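Local coordinates for hypothetical protein (PDB 2FZF), which is of unknown function but belongs to the rubrerythrin family of the ferritin clan, whose members typically carry a di-iron site in a four-helix bundle, at residues A17-S20 and L21-L25; E37-K40 and S41-E44; I110-A113 and M114-E117; F123-K126 and L127-M130. One frame throughout, in Å; residues are numbered along the deposited sequence.

All four contacts are local, each made within a single run of chain, so none closes a long loop; they follow one another in series and none nests in or crosses another. Contact 1 caps the start of helix 21-44. Contact 2 lies at the far end of the same helix, its centre about 28 Å from that of contact 1. Contact 3 sits in the middle of helix 103-129, and contact 4 at that helix's end. Helices 21-44 and 103-129 touch at two places. Leu24 CD1 meets Leu127 CD1 at 3.5 Å, which joins contacts 1 and 4. Tyr39 and Phe38 rest on Ala113, which joins contacts 2 and 3.

Contact 1. Residues A17-S20 and L21-L25; sequences ADFS and LEELL
Ser20 and Glu23 form a capping box at the N terminus of helix 21-44. Ser20 is the N-cap. Its OG accepts from Glu23 N at 3.3 Å and so satisfies an amide of the first turn. The box is closed in return by the Glu23 carboxylate. Ser20 N donates to Glu23 OE2 at 3.1 Å, with an N-H...O angle of 162°. It arrives on the anti side of that oxygen, somewhat out of the carboxylate plane. With CG beside the backbone N (chi1 -87°) and the Glu23 chain extended beyond it, OE2 reaches back to Ser20. Ser20 OG adds only a weak bond to the same oxygen. The backbone helix bonding starts here too, with Leu24 N donating to Ser20 O at 2.9 Å. An alanine in place of Glu23 would leave Ser20 N without this acceptor and would probably let the turn before the helix move more freely. Phe19 packs beside the box. Its ring edge lies near Glu23 OE2, and the ring and carboxylate planes are 57° apart. Leu25 touches Tyr73 of helix 63-76 and Phe77. On the apolar side of the cap, Phe19 CB lies 3.7 Å from Leu24 CD2.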
loop_
_atom_site.group_PDB
_atom_site.type_symbol
_atom_site.label_atom_id
_atom_site.label_comp_id
_atom_site.label_asym_id
_atom_site.label_seq_id
_atom_site.Cartn_x
_atom_site.Cartn_y
_atom_site.Cartn_z
ATOM N N ALA A 17 9.893 -21.756 -13.287
ATOM C CA ALA A 17 11.135 -22.420 -13.659
ATOM C C ALA A 17 11.172 -22.859 -15.117
ATOM O O ALA A 17 12.234 -23.200 -15.637
ATOM C CB ALA A 17 11.395 -23.607 -12.744
ATOM N N ASP A 18 10.022 -22.843 -15.782
ATOM C CA ASP A 18 9.961 -23.233 -17.188
ATOM C C ASP A 18 10.521 -22.164 -18.111
ATOM O O ASP A 18 10.566 -22.367 -19.326
ATOM C CB ASP A 18 8.518 -23.535 -17.609
ATOM C CG ASP A 18 8.094 -24.957 -17.270
ATOM O OD1 ASP A 18 8.772 -25.897 -17.736
ATOM O OD2 ASP A 18 7.088 -25.139 -16.546
ATOM N N PHE A 19 10.936 -21.030 -17.540
ATOM C CA PHE A 19 11.471 -19.912 -18.329
ATOM C C PHE A 19 12.796 -19.378 -17.812
ATOM O O PHE A 19 13.157 -19.589 -16.656
ATOM C CB PHE A 19 10.473 -18.746 -18.378
ATOM C CG PHE A 19 9.088 -19.148 -18.793
ATOM C CD1 PHE A 19 8.235 -19.772 -17.894
ATOM C CD2 PHE A 19 8.648 -18.931 -20.095
ATOM C CE1 PHE A 19 6.963 -20.181 -18.284
ATOM C CE2 PHE A 19 7.378 -19.334 -20.503
ATOM C CZ PHE A 19 6.535 -19.959 -19.598
ATOM N N SER A 20 13.510 -18.679 -18.691
ATOM C CA SER A 20 14.807 -18.087 -18.372
ATOM C C SER A 20 14.661 -16.752 -17.658
ATOM O O SER A 20 13.557 -16.240 -17.486
ATOM C CB SER A 20 15.611 -17.876 -19.650
ATOM O OG SER A 20 14.843 -17.177 -20.605
ATOM N N LEU A 21 15.783 -16.176 -17.249
ATOM C CA LEU A 21 15.729 -14.909 -16.551
ATOM C C LEU A 21 15.270 -13.803 -17.493
ATOM O O LEU A 21 14.481 -12.934 -17.103
ATOM C CB LEU A 21 17.093 -14.585 -15.938
ATOM C CG LEU A 21 17.173 -13.341 -15.035
ATOM C CD1 LEU A 21 17.420 -12.119 -15.894
ATOM C CD2 LEU A 21 15.896 -13.182 -14.201
ATOM N N GLU A 22 15.738 -13.850 -18.737
ATOM C CA GLU A 22 15.360 -12.847 -19.727
ATOM C C GLU A 22 13.894 -12.999 -20.139
ATOM O O GLU A 22 13.182 -12.010 -20.327
ATOM C CB GLU A 22 16.280 -12.946 -20.952
ATOM C CG GLU A 22 16.731 -14.363 -21.261
ATOM C CD GLU A 22 18.224 -14.576 -21.066
ATOM O OE1 GLU A 22 19.017 -14.033 -21.873
ATOM O OE2 GLU A 22 18.610 -15.280 -20.103
ATOM N N GLU A 23 13.445 -14.243 -20.266
ATOM C CA GLU A 23 12.065 -14.521 -20.643
ATOM C C GLU A 23 11.154 -14.005 -19.552
ATOM O O GLU A 23 10.117 -13.389 -19.816
ATOM C CB GLU A 23 11.855 -16.021 -20.819
ATOM C CG GLU A 23 12.187 -16.517 -22.213
ATOM C CD GLU A 23 11.910 -17.999 -22.390
ATOM O OE1 GLU A 23 11.675 -18.414 -23.545
ATOM O OE2 GLU A 23 11.933 -18.740 -21.383
ATOM N N LEU A 24 11.553 -14.269 -18.317
ATOM C CA LEU A 24 10.788 -13.816 -17.180
ATOM C C LEU A 24 10.788 -12.289 -17.188
ATOM O O LEU A 24 9.727 -11.669 -17.165
ATOM C CB LEU A 24 11.382 -14.372 -15.877
ATOM C CG LEU A 24 11.212 -15.889 -15.677
ATOM C CD1 LEU A 24 11.817 -16.309 -14.347
ATOM C CD2 LEU A 24 9.736 -16.256 -15.724
ATOM N N LEU A 25 11.963 -11.673 -17.246
ATOM C CA LEU A 25 11.992 -10.220 -17.274
ATOM C C LEU A 25 11.090 -9.689 -18.387
ATOM O O LEU A 25 10.442 -8.661 -18.214
ATOM C CB LEU A 25 13.413 -9.691 -17.452
ATOM C CG LEU A 25 14.319 -9.802 -16.221
ATOM C CD1 LEU A 25 15.708 -9.433 -16.635
ATOM C CD2 LEU A 25 13.848 -8.910 -15.103
#

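Contact 2. Residues E37-K40 and S41-E44; sequences EFYK and SLAE
Phe38 and Leu42 lie side by side on the buried face of helix 21-44, one turn apart and pointing the same way. Phe38 CZ is 4.0 Å from Leu42 CG. Tyr39 flanks the same leucine, with Leu42 CD1 at the edge of its ring, near the ring plane. Phe38 CD1 lies over one face of the Tyr39 ring, offset toward the rim. These three side chains make the packed half of the contact. Phe38 and Tyr39 both reach Ala113 of helix 103-129, while Leu42 touches Ile55 of helix 51-61.

Beneath them Ala43 N donates to Tyr39 O at 2.8 Å with an angle of 171°, and Leu42 N bonds to Phe38 O.

The other side is more open. With OG beside its own backbone N (chi1 -49°), Ser41 points it back along the helix at Glu37 O, to which it donates at 2.9 Å, almost in line with the C=O bond. Ser41 N gives the same carbonyl only a weak bond. Further along, Lys40 bends at chi2 and chi3 to form a salt bridge with Glu44. Lys40 NZ meets the syn lone pair of Glu44 OE1 at 3.0 Å, and its bond to OE2 is weak. A methionine in place of Lys40 would probably leave the Glu44 carboxylate without its charged mate and free to swing. Salt-bridged residues four apart on the outer face and a row of apolar side chains on the inner face are the pattern of an amphipathic helix in a helical bundle.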
loop_
_atom_site.group_PDB
_atom_site.type_symbol
_atom_site.label_atom_id
_atom_site.label_comp_id
_atom_site.label_asym_id
_atom_site.label_seq_id
_atom_site.Cartn_x
_atom_site.Cartn_y
_atom_site.Cartn_z
ATOM N N GLU A 37 -1.954 0.363 -18.368
ATOM C CA GLU A 37 -3.057 0.734 -19.232
ATOM C C GLU A 37 -4.380 0.204 -18.717
ATOM O O GLU A 37 -5.450 0.649 -19.142
ATOM C CB GLU A 37 -2.782 0.264 -20.661
ATOM C CG GLU A 37 -2.748 -1.223 -20.839
ATOM C CD GLU A 37 -2.514 -1.633 -22.288
ATOM O OE1 GLU A 37 -2.967 -2.747 -22.660
ATOM O OE2 GLU A 37 -1.875 -0.859 -23.045
ATOM N N PHE A 38 -4.298 -0.731 -17.777
ATOM C CA PHE A 38 -5.490 -1.303 -17.174
ATOM C C PHE A 38 -6.045 -0.311 -16.166
ATOM O O PHE A 38 -7.247 -0.031 -16.142
ATOM C CB PHE A 38 -5.168 -2.628 -16.478
ATOM C CG PHE A 38 -6.222 -3.064 -15.514
ATOM C CD1 PHE A 38 -6.024 -2.937 -14.143
ATOM C CD2 PHE A 38 -7.444 -3.508 -15.969
ATOM C CE1 PHE A 38 -7.037 -3.239 -13.242
ATOM C CE2 PHE A 38 -8.460 -3.811 -15.075
ATOM C CZ PHE A 38 -8.254 -3.674 -13.707
ATOM N N TYR A 39 -5.170 0.223 -15.329
ATOM C CA TYR A 39 -5.603 1.187 -14.334
ATOM C C TYR A 39 -6.032 2.491 -14.993
ATOM O O TYR A 39 -6.995 3.135 -14.563
ATOM C CB TYR A 39 -4.474 1.420 -13.335
ATOM C CG TYR A 39 -4.228 0.227 -12.440
ATOM C CD1 TYR A 39 -2.943 -0.295 -12.277
ATOM C CD2 TYR A 39 -5.273 -0.334 -11.700
ATOM C CE1 TYR A 39 -2.701 -1.342 -11.391
ATOM C CE2 TYR A 39 -5.050 -1.375 -10.813
ATOM C CZ TYR A 39 -3.770 -1.872 -10.657
ATOM O OH TYR A 39 -3.565 -2.878 -9.742
ATOM N N LYS A 40 -5.326 2.873 -16.050
ATOM C CA LYS A 40 -5.664 4.101 -16.763
ATOM C C LYS A 40 -7.112 4.087 -17.228
ATOM O O LYS A 40 -7.773 5.117 -17.212
ATOM C CB LYS A 40 -4.750 4.286 -17.971
ATOM C CG LYS A 40 -3.622 5.270 -17.741
ATOM C CD LYS A 40 -4.156 6.680 -17.503
ATOM C CE LYS A 40 -4.957 7.199 -18.705
ATOM N NZ LYS A 40 -5.483 8.595 -18.501
ATOM N N SER A 41 -7.597 2.918 -17.636
ATOM C CA SER A 41 -8.966 2.784 -18.120
ATOM C C SER A 41 -9.939 2.620 -16.984
ATOM O O SER A 41 -11.102 3.009 -17.082
ATOM C CB SER A 41 -9.090 1.572 -19.026
ATOM O OG SER A 41 -8.058 1.581 -19.980
ATOM N N LEU A 42 -9.463 2.000 -15.916
ATOM C CA LEU A 42 -10.288 1.775 -14.750
ATOM C C LEU A 42 -10.645 3.143 -14.190
ATOM O O LEU A 42 -11.815 3.480 -14.066
ATOM C CB LEU A 42 -9.510 0.970 -13.698
ATOM C CG LEU A 42 -10.106 -0.252 -12.972
ATOM C CD1 LEU A 42 -9.436 -0.345 -11.605
ATOM C CD2 LEU A 42 -11.622 -0.154 -12.816
ATOM N N ALA A 43 -9.631 3.941 -13.866
ATOM C CA ALA A 43 -9.892 5.260 -13.302
ATOM C C ALA A 43 -10.799 6.041 -14.234
ATOM O O ALA A 43 -11.785 6.629 -13.802
ATOM C CB ALA A 43 -8.588 6.012 -13.081
ATOM N N GLU A 44 -10.441 6.026 -15.514
ATOM C CA GLU A 44 -11.171 6.710 -16.570
ATOM C C GLU A 44 -12.672 6.486 -16.441
ATOM O O GLU A 44 -13.489 7.379 -16.675
ATOM C CB GLU A 44 -10.706 6.187 -17.932
ATOM C CG GLU A 44 -10.233 7.251 -18.907
ATOM C CD GLU A 44 -8.742 7.524 -18.816
ATOM O OE1 GLU A 44 -8.254 7.867 -17.712
ATOM O OE2 GLU A 44 -8.055 7.390 -19.859
#

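Contact 3. Residues I110-A113 and M114-E117; sequences IRWA and MKAE
Met114 folds back over the carbonyls of the preceding turn in the middle of helix 103-129, a core helix of the rubrerythrin-type bundle. The backbone bonds come first. Four i to i+4 bonds join the two halves: Met114 N to Ile110 O, Lys115 N to Arg111 O, Ala116 N to Trp112 O and Glu117 N to Ala113 O. Ala116 N to Trp112 O is the shortest at 2.8 Å.

Side-chain packing on these carbonyls is the second kind. Met114 CG lies between its backbone N and carbonyl carbon (chi1 48°), which places it 3.1 Å from Arg111 O. Lys115 CB rests on Trp112 O and approaches the indole obliquely, 4.4 Å from Trp112 CE3.

Salt bridges are the third kind, and their partners lie outside 110-117. Arg111 pairs with Asp108 and Lys115 with Glu118.

Glu117 stands apart from these and is buried. Its carboxylate oxygens come close to those of Glu62 and Glu147, and its side chain also touches His150. This gathering of acidic side chains and a histidine is consistent with the di-iron site of rubrerythrin relatives. With its first torsion setting CG beside the backbone N (chi1 -58°), Glu117 CG stands 3.0 Å from Ala113 O.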
loop_
_atom_site.group_PDB
_atom_site.type_symbol
_atom_site.label_atom_id
_atom_site.label_comp_id
_atom_site.label_asym_id
_atom_site.label_seq_id
_atom_site.Cartn_x
_atom_site.Cartn_y
_atom_site.Cartn_z
ATOM N N ILE A 110 -11.826 -4.634 -9.407
ATOM C CA ILE A 110 -10.897 -4.346 -8.313
ATOM C C ILE A 110 -10.409 -5.678 -7.742
ATOM O O ILE A 110 -9.264 -5.799 -7.336
ATOM C CB ILE A 110 -11.544 -3.524 -7.151
ATOM C CG1 ILE A 110 -11.993 -2.133 -7.632
ATOM C CG2 ILE A 110 -10.537 -3.342 -6.029
ATOM C CD1 ILE A 110 -10.874 -1.205 -8.044
ATOM N N ARG A 111 -11.277 -6.685 -7.730
ATOM C CA ARG A 111 -10.919 -7.999 -7.192
ATOM C C ARG A 111 -9.801 -8.631 -8.015
ATOM O O ARG A 111 -8.861 -9.187 -7.453
ATOM C CB ARG A 111 -12.156 -8.898 -7.171
ATOM C CG ARG A 111 -12.157 -9.943 -6.056
ATOM C CD ARG A 111 -13.438 -10.739 -6.062
ATOM N NE ARG A 111 -13.685 -11.295 -7.390
ATOM C CZ ARG A 111 -14.721 -10.962 -8.157
ATOM N NH1 ARG A 111 -14.861 -11.509 -9.354
ATOM N NH2 ARG A 111 -15.623 -10.092 -7.724
ATOM N N TRP A 112 -9.913 -8.536 -9.343
ATOM C CA TRP A 112 -8.905 -9.063 -10.268
ATOM C C TRP A 112 -7.600 -8.278 -10.180
ATOM O O TRP A 112 -6.519 -8.828 -10.375
ATOM C CB TRP A 112 -9.409 -9.012 -11.715
ATOM C CG TRP A 112 -10.205 -10.230 -12.110
ATOM C CD1 TRP A 112 -11.567 -10.318 -12.284
ATOM C CD2 TRP A 112 -9.697 -11.560 -12.267
ATOM N NE1 TRP A 112 -11.930 -11.621 -12.524
ATOM C CE2 TRP A 112 -10.801 -12.407 -12.521
ATOM C CE3 TRP A 112 -8.407 -12.126 -12.212
ATOM C CZ2 TRP A 112 -10.665 -13.787 -12.716
ATOM C CZ3 TRP A 112 -8.271 -13.506 -12.407
ATOM C CH2 TRP A 112 -9.395 -14.314 -12.657
ATOM N N ALA A 113 -7.707 -6.983 -9.898
ATOM C CA ALA A 113 -6.532 -6.138 -9.793
ATOM C C ALA A 113 -5.682 -6.543 -8.608
ATOM O O ALA A 113 -4.457 -6.635 -8.718
ATOM C CB ALA A 113 -6.936 -4.692 -9.680
ATOM N N MET A 114 -6.309 -6.787 -7.466
ATOM C CA MET A 114 -5.517 -7.167 -6.305
ATOM C C MET A 114 -4.961 -8.557 -6.517
ATOM O O MET A 114 -3.915 -8.905 -5.975
ATOM C CB MET A 114 -6.337 -7.091 -4.998
ATOM C CG MET A 114 -7.721 -7.748 -4.985
ATOM S SD MET A 114 -8.495 -7.767 -3.299
ATOM C CE MET A 114 -7.749 -9.258 -2.640
ATOM N N LYS A 115 -5.654 -9.343 -7.333
ATOM C CA LYS A 115 -5.211 -10.692 -7.634
ATOM C C LYS A 115 -3.934 -10.573 -8.447
ATOM O O LYS A 115 -2.929 -11.234 -8.169
ATOM C CB LYS A 115 -6.273 -11.416 -8.447
ATOM C CG LYS A 115 -6.001 -12.892 -8.625
ATOM C CD LYS A 115 -6.204 -13.632 -7.313
ATOM C CE LYS A 115 -5.756 -15.070 -7.412
ATOM N NZ LYS A 115 -5.625 -15.653 -6.054
ATOM N N ALA A 116 -3.985 -9.718 -9.461
ATOM C CA ALA A 116 -2.826 -9.489 -10.302
ATOM C C ALA A 116 -1.674 -8.906 -9.473
ATOM O O ALA A 116 -0.519 -9.227 -9.719
ATOM C CB ALA A 116 -3.183 -8.558 -11.439
ATOM N N GLU A 117 -1.979 -8.058 -8.493
ATOM C CA GLU A 117 -0.922 -7.479 -7.677
ATOM C C GLU A 117 -0.366 -8.555 -6.742
ATOM O O GLU A 117 0.815 -8.541 -6.363
ATOM C CB GLU A 117 -1.442 -6.290 -6.868
ATOM C CG GLU A 117 -2.039 -5.146 -7.696
ATOM C CD GLU A 117 -1.014 -4.384 -8.516
ATOM O OE1 GLU A 117 -0.630 -4.859 -9.604
ATOM O OE2 GLU A 117 -0.578 -3.307 -8.073
#

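Contact 4. Residues F123-K126 and L127-M130; sequences FYLK and LEEM
Phe123 holds CG anti to its own N (chi1 -176°), which swings the ring forward along the helix to Leu127. The two side chains lie side by side and point the same way. Phe123 CE1 meets Leu127 CD2 at 3.5 Å, with the methyl group approaching the ring obliquely. Leu127 CD1 is also near, 4.0 Å from Phe123 CE1. The Tyr124 ring stands more loosely beside the same leucine, with its CD1 4.5 Å from Leu127 CD2. One leucine thus touches two aromatic rings, Phe123 more closely than Tyr124.

The backbone joins the two halves as well. Leu127 N donates to Phe123 O at 2.9 Å in a nearly straight bond of 176°. Lys126 O accepts from Met130 N at 2.8 Å, with a weak bond from Glu129 N. The bond from Glu128 N to Tyr124 O is weak and doubtful, because the place of that nitrogen is less sure.

Lys126 and Met130 run across each other at an angle, but the placing of their ends is doubtful. On the other side, Leu125 runs alongside Glu128, with Leu125 CD2 3.9 Å from Glu128 OE1.

The polar end of Tyr124 is satisfied by Glu32, to which its OH is hydrogen-bonded. Leu127 lies between two helices, touching Leu24 and Leu25 of helix 21-44 and Met140 of helix 134-164. Phe123 touches Met27 of helix 21-44 and the N-terminal loop at Ile13 and Met16.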
loop_
_atom_site.group_PDB
_atom_site.type_symbol
_atom_site.label_atom_id
_atom_site.label_comp_id
_atom_site.label_asym_id
_atom_site.label_seq_id
_atom_site.Cartn_x
_atom_site.Cartn_y
_atom_site.Cartn_z
ATOM N N PHE A 123 5.832 -12.761 -7.527
ATOM C CA PHE A 123 6.678 -12.982 -8.700
ATOM C C PHE A 123 8.043 -12.297 -8.442
ATOM O O PHE A 123 9.087 -12.940 -8.497
ATOM C CB PHE A 123 5.966 -12.399 -9.946
ATOM C CG PHE A 123 6.685 -12.638 -11.261
ATOM C CD1 PHE A 123 7.729 -11.810 -11.664
ATOM C CD2 PHE A 123 6.294 -13.673 -12.108
ATOM C CE1 PHE A 123 8.362 -11.998 -12.892
ATOM C CE2 PHE A 123 6.922 -13.868 -13.338
ATOM C CZ PHE A 123 7.960 -13.031 -13.729
ATOM N N TYR A 124 8.017 -11.005 -8.124
ATOM C CA TYR A 124 9.235 -10.267 -7.862
ATOM C C TYR A 124 10.010 -10.776 -6.658
ATOM O O TYR A 124 11.187 -10.443 -6.469
ATOM C CB TYR A 124 8.918 -8.800 -7.670
ATOM C CG TYR A 124 8.446 -8.131 -8.921
ATOM C CD1 TYR A 124 9.180 -8.228 -10.108
ATOM C CD2 TYR A 124 7.293 -7.352 -8.916
ATOM C CE1 TYR A 124 8.781 -7.558 -11.258
ATOM C CE2 TYR A 124 6.886 -6.684 -10.058
ATOM C CZ TYR A 124 7.633 -6.783 -11.226
ATOM O OH TYR A 124 7.255 -6.072 -12.336
ATOM N N LEU A 125 9.332 -11.563 -5.827
ATOM C CA LEU A 125 9.943 -12.156 -4.639
ATOM C C LEU A 125 10.822 -13.305 -5.095
ATOM O O LEU A 125 11.928 -13.495 -4.588
ATOM C CB LEU A 125 8.868 -12.701 -3.704
ATOM C CG LEU A 125 8.539 -11.807 -2.509
ATOM C CD1 LEU A 125 7.381 -12.398 -1.708
ATOM C CD2 LEU A 125 9.791 -11.660 -1.654
ATOM N N LYS A 126 10.311 -14.070 -6.058
ATOM C CA LYS A 126 11.045 -15.199 -6.598
ATOM C C LYS A 126 12.184 -14.700 -7.472
ATOM O O LYS A 126 13.331 -15.118 -7.310
ATOM C CB LYS A 126 10.129 -16.119 -7.413
ATOM C CG LYS A 126 10.890 -17.219 -8.188
ATOM C CD LYS A 126 11.864 -18.032 -7.297
ATOM C CE LYS A 126 12.851 -18.870 -8.128
ATOM N NZ LYS A 126 12.171 -19.837 -9.047
ATOM N N LEU A 127 11.865 -13.799 -8.395
ATOM C CA LEU A 127 12.859 -13.241 -9.303
ATOM C C LEU A 127 14.008 -12.676 -8.486
ATOM O O LEU A 127 15.154 -12.640 -8.938
ATOM C CB LEU A 127 12.231 -12.142 -10.159
ATOM C CG LEU A 127 12.468 -12.219 -11.669
ATOM C CD1 LEU A 127 11.987 -13.558 -12.197
ATOM C CD2 LEU A 127 11.736 -11.088 -12.365
ATOM N N GLU A 128 13.695 -12.238 -7.272
ATOM C CA GLU A 128 14.712 -11.687 -6.391
ATOM C C GLU A 128 15.752 -12.731 -6.038
ATOM O O GLU A 128 16.951 -12.445 -5.990
ATOM C CB GLU A 128 14.090 -11.179 -5.100
ATOM C CG GLU A 128 15.136 -10.897 -4.045
ATOM C CD GLU A 128 14.542 -10.393 -2.765
ATOM O OE1 GLU A 128 13.601 -11.040 -2.252
ATOM O OE2 GLU A 128 15.022 -9.352 -2.272
ATOM N N GLU A 129 15.276 -13.941 -5.766
ATOM C CA GLU A 129 16.153 -15.039 -5.407
ATOM C C GLU A 129 16.750 -15.695 -6.644
ATOM O O GLU A 129 17.876 -16.189 -6.594
ATOM C CB GLU A 129 15.384 -16.075 -4.587
ATOM C CG GLU A 129 14.662 -15.508 -3.355
ATOM C CD GLU A 129 15.591 -14.809 -2.355
ATOM O OE1 GLU A 129 15.103 -14.431 -1.262
ATOM O OE2 GLU A 129 16.798 -14.631 -2.656
ATOM N N MET A 130 15.995 -15.686 -7.748
ATOM C CA MET A 130 16.417 -16.286 -9.019
ATOM C C MET A 130 17.434 -15.388 -9.754
ATOM O O MET A 130 17.713 -15.585 -10.937
ATOM C CB MET A 130 15.164 -16.584 -9.891
ATOM C CG MET A 130 15.352 -17.588 -11.059
ATOM S SD MET A 130 13.906 -18.604 -11.553
ATOM C CE MET A 130 14.231 -20.111 -10.679
#